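Long-range contact in SGNH hydrolase-type esterase domain-containing protein (PDB 4S1P), which probably hydrolyses ester bonds as a member of the SGNH (GDSL-like) hydrolase family, though its natural substrate is not known: residues P108-C113 with E159-D164. Residues are numbered along the deposited sequence; the frame is centred on the assembly and turned at random. Where two conformers were deposited one is given.
Sequences PYRAGC and ELYAAD
Tyr161 and Arg110 carry this contact: CB of the arginine sits squarely over the tyrosine ring, 3.7 Å from its centroid and 3° off the normal, a CH-pi contact. Farther out the chain stays close, with Arg110 CD 4.1 Å from Tyr161 CD2. Phe152 meets the same ring edge-to-face, and Trp107 at about 90°. At the ring's rim, the hydroxyl donates a hydrogen bond of 2.7 Å from Tyr161 OH to Pro108 O, the donor oxygen lying 25° out of the Pro108 carbonyl plane. In one of its two conformers Arg110, with CG anti to the backbone N (chi1 -179°) and the rest extended, crosses the ring to helix 157-160, where NH2 forms a salt bridge with Asp158 OD1. In that conformer a water accepts from Arg110 NH1 and donates to Ala162 O, with 2.9 Å between water oxygen and Ala162 O. An alanine in place of Tyr161 would probably leave Pro108 O without its donor and Arg110 CB without the ring beneath it. At the far end Cys113 CB rests 3.6 Å from Asp164 O, while Asp164 OD2 hydrogen-bonds His167 ND1 and forms a salt bridge with Lys115 NZ, consistent with the acid of a Ser-His-Asp triad with Ser12. The contact thus joins, at the surface, the loop between strand 100-105 and helix 114-119 to the turn leaving helix 157-160.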
ATOM      1  N   PRO A 108      -0.152   5.617 -10.544  1.00 14.11           N
ATOM      2  CA  PRO A 108      -0.921   6.805 -10.928  1.00 13.30           C
ATOM      3  C   PRO A 108      -2.273   6.348 -11.473  1.00 14.42           C
ATOM      4  O   PRO A 108      -2.411   5.249 -11.937  1.00 15.21           O
ATOM      5  CB  PRO A 108      -0.080   7.431 -12.064  1.00 15.29           C
ATOM      6  CG  PRO A 108       0.654   6.279 -12.643  1.00 15.40           C
ATOM      7  CD  PRO A 108       0.946   5.348 -11.492  1.00 16.18           C
ATOM      8  N   TYR A 109      -3.250   7.223 -11.411  1.00 14.35           N
ATOM      9  CA  TYR A 109      -4.540   6.938 -11.993  1.00 14.11           C
ATOM     10  C   TYR A 109      -4.428   6.873 -13.524  1.00 13.71           C
ATOM     11  O   TYR A 109      -3.530   7.433 -14.126  1.00 15.30           O
ATOM     12  CB  TYR A 109      -5.502   8.039 -11.620  1.00 14.55           C
ATOM     13  CG  TYR A 109      -5.811   8.213 -10.184  1.00 14.05           C
ATOM     14  CD1 TYR A 109      -5.453   7.255  -9.240  1.00 16.11           C
ATOM     15  CD2 TYR A 109      -6.527   9.338  -9.752  1.00 16.17           C
ATOM     16  CE1 TYR A 109      -5.778   7.434  -7.902  1.00 15.44           C
ATOM     17  CE2 TYR A 109      -6.877   9.497  -8.418  1.00 17.08           C
ATOM     18  CZ  TYR A 109      -6.501   8.542  -7.500  1.00 15.80           C
ATOM     19  OH  TYR A 109      -6.885   8.729  -6.175  1.00 17.80           O
ATOM     20  N   ARG A 110      -5.359   6.165 -14.141  1.00 14.55           N
ATOM     21  CA  ARG A 110      -5.349   6.041 -15.584  0.60 15.46           C
ATOM     22  C   ARG A 110      -5.507   7.394 -16.272  1.00 14.60           C
ATOM     23  O   ARG A 110      -6.340   8.203 -15.895  1.00 15.34           O
ATOM     24  CB  ARG A 110      -6.425   5.066 -16.028  0.60 16.95           C
ATOM     25  CG  ARG A 110      -6.427   4.897 -17.522  0.60 18.78           C
ATOM     26  CD  ARG A 110      -7.263   3.739 -17.973  0.60 23.15           C
ATOM     27  NE  ARG A 110      -7.095   3.483 -19.399  0.60 24.62           N
ATOM     28  CZ  ARG A 110      -7.596   2.414 -20.007  0.60 28.30           C
ATOM     29  NH1 ARG A 110      -8.321   1.557 -19.318  0.60 25.40           N
ATOM     30  NH2 ARG A 110      -7.400   2.223 -21.306  0.60 30.37           N
ATOM     31  N   ALA A 111      -4.650   7.658 -17.263  1.00 15.66           N
ATOM     32  CA  ALA A 111      -4.709   8.934 -17.956  1.00 15.85           C
ATOM     33  C   ALA A 111      -6.116   9.161 -18.522  1.00 14.95           C
ATOM     34  O   ALA A 111      -6.740   8.263 -19.110  1.00 17.01           O
ATOM     35  CB  ALA A 111      -3.680   9.000 -19.049  1.00 16.48           C
ATOM     36  N   GLY A 112      -6.609  10.362 -18.308  1.00 16.32           N
ATOM     37  CA  GLY A 112      -7.921  10.737 -18.793  1.00 19.35           C
ATOM     38  C   GLY A 112      -9.098  10.412 -17.903  1.00 17.94           C
ATOM     39  O   GLY A 112     -10.202  10.836 -18.208  1.00 23.38           O
ATOM     40  N   CYS A 113      -8.899   9.693 -16.796  1.00 16.67           N
ATOM     41  CA  CYS A 113     -10.052   9.266 -15.992  1.00 16.25           C
ATOM     42  C   CYS A 113     -10.596  10.442 -15.185  1.00 15.50           C
ATOM     43  O   CYS A 113      -9.877  11.395 -14.879  1.00 16.59           O
ATOM     44  CB  CYS A 113      -9.740   8.057 -15.111  1.00 18.36           C
ATOM     45  SG  CYS A 113      -8.750   8.402 -13.652  1.00 17.90           S
ATOM     46  N   GLU A 159      -6.524  -3.882 -19.080  1.00 21.92           N
ATOM     47  CA  GLU A 159      -6.493  -5.122 -18.307  0.70 21.83           C
ATOM     48  C   GLU A 159      -6.426  -4.828 -16.812  1.00 20.57           C
ATOM     49  O   GLU A 159      -7.096  -5.496 -16.021  1.00 21.99           O
ATOM     50  CB  GLU A 159      -5.284  -5.974 -18.702  0.70 25.00           C
ATOM     51  CG  GLU A 159      -5.190  -7.288 -17.952  0.70 30.18           C
ATOM     52  CD  GLU A 159      -4.058  -8.192 -18.406  0.70 39.23           C
ATOM     53  OE1 GLU A 159      -3.248  -7.798 -19.272  0.70 43.33           O
ATOM     54  OE2 GLU A 159      -3.986  -9.325 -17.890  0.70 46.48           O
ATOM     55  N   LEU A 160      -5.602  -3.824 -16.440  1.00 18.32           N
ATOM     56  CA  LEU A 160      -5.211  -3.688 -15.036  1.00 16.73           C
ATOM     57  C   LEU A 160      -6.054  -2.757 -14.153  1.00 15.56           C
ATOM     58  O   LEU A 160      -6.097  -2.933 -12.925  1.00 16.33           O
ATOM     59  CB  LEU A 160      -3.724  -3.300 -14.950  1.00 17.71           C
ATOM     60  CG  LEU A 160      -2.777  -4.307 -15.589  1.00 20.13           C
ATOM     61  CD1 LEU A 160      -1.355  -3.763 -15.606  1.00 20.40           C
ATOM     62  CD2 LEU A 160      -2.867  -5.664 -14.904  1.00 21.33           C
ATOM     63  N   TYR A 161      -6.704  -1.774 -14.767  1.00 17.66           N
ATOM     64  CA  TYR A 161      -7.550  -0.852 -14.054  1.00 17.10           C
ATOM     65  C   TYR A 161      -9.009  -1.285 -14.064  1.00 17.91           C
ATOM     66  O   TYR A 161      -9.523  -1.778 -15.099  1.00 20.70           O
ATOM     67  CB  TYR A 161      -7.484   0.536 -14.687  1.00 18.17           C
ATOM     68  CG  TYR A 161      -6.203   1.325 -14.460  1.00 17.00           C
ATOM     69  CD1 TYR A 161      -6.037   2.083 -13.331  1.00 18.40           C
ATOM     70  CD2 TYR A 161      -5.177   1.345 -15.412  1.00 18.56           C
ATOM     71  CE1 TYR A 161      -4.876   2.802 -13.129  1.00 16.66           C
ATOM     72  CE2 TYR A 161      -4.021   2.062 -15.222  1.00 19.71           C
ATOM     73  CZ  TYR A 161      -3.881   2.808 -14.092  1.00 17.04           C
ATOM     74  OH  TYR A 161      -2.720   3.518 -13.962  1.00 17.94           O
ATOM     75  N   ALA A 162      -9.700  -0.972 -12.972  1.00 17.59           N
ATOM     76  CA  ALA A 162     -11.164  -0.959 -12.921  1.00 19.34           C
ATOM     77  C   ALA A 162     -11.688   0.195 -13.783  1.00 19.35           C
ATOM     78  O   ALA A 162     -10.936   1.053 -14.244  1.00 18.96           O
ATOM     79  CB  ALA A 162     -11.687  -0.848 -11.485  1.00 19.51           C
ATOM     80  N   ALA A 163     -12.988   0.180 -14.025  1.00 20.58           N
ATOM     81  CA  ALA A 163     -13.631   1.205 -14.823  1.00 22.15           C
ATOM     82  C   ALA A 163     -13.322   2.629 -14.419  1.00 21.27           C
ATOM     83  O   ALA A 163     -13.241   3.505 -15.292  1.00 24.02           O
ATOM     84  CB  ALA A 163     -15.131   0.980 -14.838  1.00 27.69           C
ATOM     85  N   ASP A 164     -13.146   2.859 -13.119  1.00 20.24           N
ATOM     86  CA  ASP A 164     -12.899   4.203 -12.626  1.00 18.78           C
ATOM     87  C   ASP A 164     -11.458   4.722 -12.846  1.00 17.27           C
ATOM     88  O   ASP A 164     -11.190   5.902 -12.591  1.00 19.84           O
ATOM     89  CB  ASP A 164     -13.348   4.355 -11.152  1.00 19.28           C
ATOM     90  CG  ASP A 164     -12.429   3.637 -10.133  1.00 19.70           C
ATOM     91  OD1 ASP A 164     -11.479   2.908 -10.515  1.00 18.04           O
ATOM     92  OD2 ASP A 164     -12.723   3.810  -8.930  1.00 24.40           O
TER
HETATM   93  O   HOH W   1     -10.144   2.065 -16.789  0.60 35.57           O